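PDB 7KCT: 2-oxoglutarate carboxylase small subunit from Hydrogenobacter thermophilus, which has the three-part build of biotin carboxylases of the ATP-grasp superfamily and binds adenosine-5'-diphosphate, magnesium ion and bicarbonate ion. Local coordinates for residues Y210-K215 with T445-E450; E350-G355 with K424-L429. All blocks are in the same frame, centred on the assembly; numbering follows the deposited sequence.

Contact 1 (Y210-K215 with T445-E450); sequences YIENPK and TTRYLE. With ADP (adenosine-5'-diphosphate), chain C.
Glu212 OE2 is gripped by several groups. Arg447 NH1 reaches it in a long salt bridge of 3.6 Å, Arg180 adds a second guanidinium, and two waters donate to the same oxygen. OE2 lies at the edge of the Arg447 guanidinium, near its plane, but the carboxylate is turned 43° from that plane. Water 1 fills in between the two charges: it accepts from Arg447 NH1 at 2.8 Å and from Asn213 N at 2.7 Å, and it also bonds to Tyr210 OH. On its other flank the same guanidinium is held side-on by Glu450, with NE 2.8 Å from OE1 and NH2 3.0 Å from OE2. Two carboxylates on different nitrogens hold the guanidinium in place, and Glu212, Arg447 and Glu450 form one salt-bridge network.

Deeper in, the main chains join directly: Thr446 N donates to Pro214 O at 2.9 Å, with an N-H...O angle of 163°. The Thr446 hydroxyl rests against CG and CD of the Pro214 ring, while its methyl CG2 leans toward the ribose O2' of the ADP. Thr445 OG1 accepts from Arg447 N, capping the type I turn that leads into the helix.

The Tyr210 side chain, with CG anti to the backbone N (chi1 180°), brings its ring beside the adenine, CE1 lying 3.4 Å from ADP C2. Ile211 N donates to adenine N1 at 3.1 Å, and Pro214 CG approaches C2 as well. Tyr210, Ile211, Pro214 and Thr446 thus belong to the nucleotide pocket. A backbone N-H reading the adenine from the chain after strand 205-209 is the arrangement characteristic of ATP-grasp proteins, and here segment 445-450, from the biotin carboxylase C-terminal region, closes in beside it.

Contact 2 (E350-G355 with K424-L429); sequences EDPKKG and KTTIPL
Lys424 runs alongside Asp351, the two side chains pointing the same way. Its CB lies 4.0 Å from Asp351 CB and about as far from the carbonyl oxygen of Glu350. CG comes next, 3.8 Å from Asp351 CG, so the aliphatic stem packs against the root of the carboxylate. The chain bends at chi2 and again at chi4, bringing CE near OD2 and turning NZ toward it. The resulting salt bridge, NZ to Asp351 OD2, measures 3.3 Å and approaches from above the carboxylate, 45° out of its plane.

Asp351 serves both partners because its CG stands anti to the backbone N (chi1 -171°): OD2 faces the lysine, while OD1 accepts from Lys353 N at 3.0 Å and closes an Asx turn.

Away from the solvent-facing lysine the contact is buried. Glu350 CG touches the methyl CG2 of Thr426 at 3.9 Å; the glutamate's carboxylate is engaged further on, by Arg241 and Ser392. The Thr426 hydroxyl bonds to Arg346 O and Asn348 N on the same strand as Glu350, which ties the helix start to that strand. The Pro352 ring packs on both Thr425 and Leu429: its CD lies 3.7 Å from Thr425 O, and its CG meets Leu429 CB at 4.1 Å, crossing it at a slant. Thr425 OG1 accepts from Ile427 N at 3.1 Å, capping the turn into the helix.

Strand 341-351 thus meets the residues leading into helix 427-435, and Pro352 just after the strand touches its first turn at Leu429, all within the biotin carboxylase C-terminal region. Leu246 of strand 244-250 lies against Thr426 and Leu429, Ile420 of strand 419-420 against Thr425 and Ile427, and Tyr458 touches Pro352.

Overall arrangement
Both contacts set a loop or strand end against the approach to a helix, and in each a threonine hydroxyl caps the turn. Contact 1 joins the ATP-grasp region to the C-terminal region beside a bound ADP; it is partly buried, and its outer half is built of charges and water. Contact 2 stays within the C-terminal region and is mostly buried, with proline, leucine and threonine packing and one salt bridge, to an exposed lysine. Helix 427-435 links them, since Leu429 on its first turn serves contact 2 and Ile433 further along touches Tyr448 and Leu449 of contact 1. Their centres lie 21 Å apart.

Contact 1 (Y210-K215 with T445-E450)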
loop_
_atom_site.group_PDB
_atom_site.type_symbol
_atom_site.label_atom_id
_atom_site.label_comp_id
_atom_site.label_asym_id
_atom_site.label_seq_id
_atom_site.Cartn_x
_atom_site.Cartn_y
_atom_site.Cartn_z
ATOM N N TYR A 210 -3.925 36.610 16.417
ATOM C CA TYR A 210 -3.501 35.268 16.785
ATOM C C TYR A 210 -4.691 34.494 17.332
ATOM O O TYR A 210 -5.249 34.859 18.380
ATOM C CB TYR A 210 -2.388 35.283 17.810
ATOM C CG TYR A 210 -1.998 33.865 18.151
ATOM C CD1 TYR A 210 -1.285 33.073 17.232
ATOM C CD2 TYR A 210 -2.375 33.289 19.359
ATOM C CE1 TYR A 210 -0.916 31.746 17.538
ATOM C CE2 TYR A 210 -2.008 31.971 19.681
ATOM C CZ TYR A 210 -1.282 31.207 18.768
ATOM O OH TYR A 210 -0.962 29.915 19.126
ATOM N N ILE A 211 -5.077 33.418 16.650
ATOM C CA ILE A 211 -6.171 32.565 17.107
ATOM C C ILE A 211 -5.597 31.524 18.067
ATOM O O ILE A 211 -4.859 30.628 17.649
ATOM C CB ILE A 211 -6.911 31.887 15.944
ATOM C CG1 ILE A 211 -7.360 32.915 14.889
ATOM C CG2 ILE A 211 -8.046 31.062 16.492
ATOM C CD1 ILE A 211 -8.405 33.894 15.381
ATOM N N GLU A 212 -5.973 31.604 19.349
ATOM C CA GLU A 212 -5.399 30.738 20.383
ATOM C C GLU A 212 -5.995 29.332 20.271
ATOM O O GLU A 212 -7.189 29.156 20.003
ATOM C CB GLU A 212 -5.662 31.323 21.787
ATOM C CG GLU A 212 -4.728 30.852 22.907
ATOM C CD GLU A 212 -3.433 31.641 22.965
ATOM O OE1 GLU A 212 -3.490 32.891 22.984
ATOM O OE2 GLU A 212 -2.356 31.010 23.035
ATOM N N ASN A 213 -5.156 28.331 20.449
ATOM C CA ASN A 213 -5.632 26.955 20.324
ATOM C C ASN A 213 -6.314 26.618 18.998
ATOM O O ASN A 213 -7.368 25.971 18.984
ATOM C CB ASN A 213 -6.605 26.646 21.453
ATOM C CG ASN A 213 -6.056 27.024 22.809
ATOM O OD1 ASN A 213 -4.964 26.604 23.199
ATOM N ND2 ASN A 213 -6.785 27.885 23.505
ATOM N N PRO A 214 -5.724 26.983 17.875
ATOM C CA PRO A 214 -6.366 26.732 16.585
ATOM C C PRO A 214 -6.130 25.309 16.084
ATOM O O PRO A 214 -5.246 24.591 16.562
ATOM C CB PRO A 214 -5.681 27.750 15.674
ATOM C CG PRO A 214 -4.341 27.857 16.228
ATOM C CD PRO A 214 -4.388 27.567 17.716
ATOM N N LYS A 215 -6.963 24.911 15.116
ATOM C CA LYS A 215 -6.691 23.773 14.246
ATOM C C LYS A 215 -6.317 24.278 12.846
ATOM O O LYS A 215 -6.712 25.374 12.432
ATOM C CB LYS A 215 -7.896 22.847 14.210
ATOM C CG LYS A 215 -8.154 22.091 15.544
ATOM C CD LYS A 215 -9.326 21.128 15.392
ATOM C CE LYS A 215 -9.119 19.830 16.163
ATOM N NZ LYS A 215 -8.044 18.975 15.591
ATOM N N THR A 445 -4.708 20.304 18.777
ATOM C CA THR A 445 -4.578 21.620 18.176
ATOM C C THR A 445 -3.144 21.800 17.692
ATOM O O THR A 445 -2.291 20.923 17.854
ATOM C CB THR A 445 -4.928 22.744 19.172
ATOM O OG1 THR A 445 -3.822 22.954 20.053
ATOM C CG2 THR A 445 -6.180 22.449 19.948
ATOM N N THR A 446 -2.853 22.960 17.114
ATOM C CA THR A 446 -1.483 23.204 16.649
ATOM C C THR A 446 -0.473 23.290 17.776
ATOM O O THR A 446 0.736 23.195 17.504
ATOM C CB THR A 446 -1.417 24.498 15.835
ATOM O OG1 THR A 446 -1.840 25.596 16.655
ATOM C CG2 THR A 446 -2.351 24.364 14.650
ATOM N N ARG A 447 -0.945 23.438 19.019
ATOM C CA ARG A 447 -0.146 23.449 20.239
ATOM C C ARG A 447 0.119 22.034 20.757
ATOM O O ARG A 447 0.802 21.867 21.775
ATOM C CB ARG A 447 -0.888 24.246 21.339
ATOM C CG ARG A 447 -1.475 25.615 20.900
ATOM C CD ARG A 447 -0.445 26.508 20.196
ATOM N NE ARG A 447 0.782 26.679 20.968
ATOM C CZ ARG A 447 0.991 27.637 21.869
ATOM N NH1 ARG A 447 0.046 28.530 22.128
ATOM N NH2 ARG A 447 2.154 27.685 22.512
ATOM N N TYR A 448 -0.413 21.020 20.078
ATOM C CA TYR A 448 -0.349 19.641 20.572
ATOM C C TYR A 448 1.012 19.236 21.126
ATOM O O TYR A 448 1.087 18.668 22.218
ATOM C CB TYR A 448 -0.753 18.673 19.473
ATOM C CG TYR A 448 -0.717 17.242 19.935
ATOM C CD1 TYR A 448 -1.820 16.654 20.528
ATOM C CD2 TYR A 448 0.458 16.496 19.830
ATOM C CE1 TYR A 448 -1.772 15.325 20.962
ATOM C CE2 TYR A 448 0.519 15.203 20.267
ATOM C CZ TYR A 448 -0.590 14.615 20.823
ATOM O OH TYR A 448 -0.508 13.319 21.233
ATOM N N LEU A 449 2.099 19.470 20.375
ATOM C CA LEU A 449 3.393 18.951 20.804
ATOM C C LEU A 449 3.917 19.704 22.040
ATOM O O LEU A 449 4.537 19.106 22.934
ATOM C CB LEU A 449 4.397 19.022 19.657
ATOM C CG LEU A 449 4.236 17.956 18.561
ATOM C CD1 LEU A 449 5.212 18.183 17.415
ATOM C CD2 LEU A 449 4.377 16.511 19.110
ATOM N N GLU A 450 3.669 21.012 22.120
ATOM C CA GLU A 450 4.036 21.763 23.317
ATOM C C GLU A 450 3.228 21.338 24.544
ATOM O O GLU A 450 3.696 21.496 25.676
ATOM C CB GLU A 450 3.837 23.248 23.047
ATOM C CG GLU A 450 4.655 23.805 21.890
ATOM C CD GLU A 450 4.081 25.117 21.333
ATOM O OE1 GLU A 450 3.076 25.086 20.578
ATOM O OE2 GLU A 450 4.632 26.189 21.666
HETATM P PB ADP C . 3.515 28.901 5.855
HETATM O O1B ADP C . 4.917 28.931 6.356
HETATM O O2B ADP C . 2.589 27.712 5.848
HETATM O O3B ADP C . 3.250 29.814 4.673
HETATM P PA ADP C . 1.104 29.695 7.064
HETATM O O1A ADP C . 0.255 28.596 6.533
HETATM O O2A ADP C . 0.471 31.073 7.170
HETATM O O3A ADP C . 2.650 29.940 7.085
HETATM O "O5'" ADP C . 0.802 29.286 8.870
HETATM C "C5'" ADP C . 1.878 28.491 9.487
HETATM C "C4'" ADP C . 1.209 27.821 10.621
HETATM O "O4'" ADP C . 1.191 28.842 11.646
HETATM C "C3'" ADP C . -0.194 27.445 10.328
HETATM O "O3'" ADP C . -0.280 26.061 9.970
HETATM C "C2'" ADP C . -0.756 27.572 11.743
HETATM O "O2'" ADP C . -0.280 26.486 12.627
HETATM C "C1'" ADP C . -0.078 28.794 12.292
HETATM N N9 ADP C . -0.863 30.023 12.018
HETATM C C8 ADP C . -0.927 30.800 10.854
HETATM N N7 ADP C . -1.747 31.870 11.023
HETATM C C5 ADP C . -2.243 31.746 12.321
HETATM C C6 ADP C . -3.139 32.538 13.084
HETATM N N6 ADP C . -3.697 33.649 12.535
HETATM N N1 ADP C . -3.493 32.181 14.344
HETATM C C2 ADP C . -2.876 31.066 14.807
HETATM N N3 ADP C . -2.006 30.232 14.214
HETATM C C4 ADP C . -1.702 30.610 12.946
HETATM O O HOH W 1 -2.559 28.687 21.181
HETATM O O HOH W 2 -0.823 29.396 24.969
#

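Contact 2 (E350-G355 with K424-L429)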
loop_
_atom_site.group_PDB
_atom_site.type_symbol
_atom_site.label_atom_id
_atom_site.label_comp_id
_atom_site.label_asym_id
_atom_site.label_seq_id
_atom_site.Cartn_x
_atom_site.Cartn_y
_atom_site.Cartn_z
ATOM N N GLU A 350 15.371 13.345 11.823
ATOM C CA GLU A 350 15.621 14.402 12.796
ATOM C C GLU A 350 15.443 13.834 14.198
ATOM O O GLU A 350 14.794 12.804 14.388
ATOM C CB GLU A 350 14.726 15.636 12.552
ATOM C CG GLU A 350 13.269 15.438 12.503
ATOM C CD GLU A 350 12.530 16.603 11.764
ATOM O OE1 GLU A 350 13.099 17.301 10.874
ATOM O OE2 GLU A 350 11.342 16.806 12.083
ATOM N N ASP A 351 16.054 14.504 15.189
ATOM C CA ASP A 351 15.985 14.001 16.557
ATOM C C ASP A 351 14.984 14.823 17.346
ATOM O O ASP A 351 15.294 15.957 17.737
ATOM C CB ASP A 351 17.369 14.039 17.219
ATOM C CG ASP A 351 17.402 13.308 18.581
ATOM O OD1 ASP A 351 16.316 13.025 19.153
ATOM O OD2 ASP A 351 18.511 13.047 19.103
ATOM N N PRO A 352 13.781 14.311 17.612
ATOM C CA PRO A 352 12.819 15.096 18.383
ATOM C C PRO A 352 13.275 15.461 19.778
ATOM O O PRO A 352 12.819 16.477 20.311
ATOM C CB PRO A 352 11.579 14.196 18.450
ATOM C CG PRO A 352 11.728 13.231 17.297
ATOM C CD PRO A 352 13.217 13.018 17.184
ATOM N N LYS A 353 14.132 14.658 20.405
ATOM C CA LYS A 353 14.577 15.015 21.740
ATOM C C LYS A 353 15.546 16.187 21.728
ATOM O O LYS A 353 15.711 16.836 22.758
ATOM C CB LYS A 353 15.217 13.828 22.425
ATOM C CG LYS A 353 14.201 12.772 22.787
ATOM C CD LYS A 353 14.839 11.601 23.543
ATOM C CE LYS A 353 13.778 10.602 23.984
ATOM N NZ LYS A 353 14.321 9.714 25.045
ATOM N N LYS A 354 16.161 16.491 20.585
ATOM C CA LYS A 354 17.083 17.623 20.475
ATOM C C LYS A 354 16.493 18.688 19.554
ATOM O O LYS A 354 17.151 19.147 18.616
ATOM C CB LYS A 354 18.496 17.186 20.057
ATOM C CG LYS A 354 19.145 16.243 21.109
ATOM N N GLY A 355 15.248 19.092 19.825
ATOM C CA GLY A 355 14.645 20.165 19.059
ATOM C C GLY A 355 14.374 19.841 17.602
ATOM O O GLY A 355 14.293 20.751 16.769
ATOM N N LYS A 424 18.784 9.271 13.428
ATOM C CA LYS A 424 17.659 9.413 14.296
ATOM C C LYS A 424 16.462 9.796 13.442
ATOM O O LYS A 424 16.611 10.447 12.461
ATOM C CB LYS A 424 17.925 10.524 15.286
ATOM C CG LYS A 424 18.199 10.077 16.682
ATOM C CD LYS A 424 19.588 9.554 16.850
ATOM C CE LYS A 424 19.942 9.428 18.324
ATOM N NZ LYS A 424 20.673 10.638 18.762
ATOM N N THR A 425 15.273 9.376 13.812
ATOM C CA THR A 425 14.088 9.735 13.047
ATOM C C THR A 425 12.922 10.141 13.955
ATOM O O THR A 425 12.979 9.946 15.120
ATOM C CB THR A 425 13.603 8.571 12.086
ATOM O OG1 THR A 425 12.886 7.601 12.813
ATOM C CG2 THR A 425 14.663 7.930 11.281
ATOM N N THR A 426 11.775 10.510 13.373
ATOM C CA THR A 426 10.565 10.813 14.118
ATOM C C THR A 426 9.751 9.584 14.489
ATOM O O THR A 426 8.708 9.745 15.138
ATOM C CB THR A 426 9.656 11.738 13.316
ATOM O OG1 THR A 426 9.500 11.170 12.014
ATOM C CG2 THR A 426 10.262 13.104 13.175
ATOM N N ILE A 427 10.165 8.363 14.109
ATOM C CA ILE A 427 9.297 7.192 14.303
ATOM C C ILE A 427 8.921 6.996 15.773
ATOM O O ILE A 427 7.724 6.847 16.071
ATOM C CB ILE A 427 9.942 5.947 13.686
ATOM C CG1 ILE A 427 9.864 6.050 12.169
ATOM C CG2 ILE A 427 9.268 4.669 14.208
ATOM C CD1 ILE A 427 10.706 4.997 11.419
ATOM N N PRO A 428 9.852 6.985 16.718
ATOM C CA PRO A 428 9.421 6.753 18.113
ATOM C C PRO A 428 8.434 7.817 18.625
ATOM O O PRO A 428 7.470 7.490 19.337
ATOM C CB PRO A 428 10.730 6.765 18.905
ATOM C CG PRO A 428 11.850 6.502 17.865
ATOM C CD PRO A 428 11.318 7.068 16.571
ATOM N N LEU A 429 8.651 9.089 18.286
ATOM C CA LEU A 429 7.669 10.114 18.663
ATOM C C LEU A 429 6.318 9.826 18.042
ATOM O O LEU A 429 5.282 9.978 18.687
ATOM C CB LEU A 429 8.171 11.497 18.242
ATOM C CG LEU A 429 7.170 12.642 18.308
ATOM C CD1 LEU A 429 7.129 13.161 19.748
ATOM C CD2 LEU A 429 7.553 13.726 17.338
#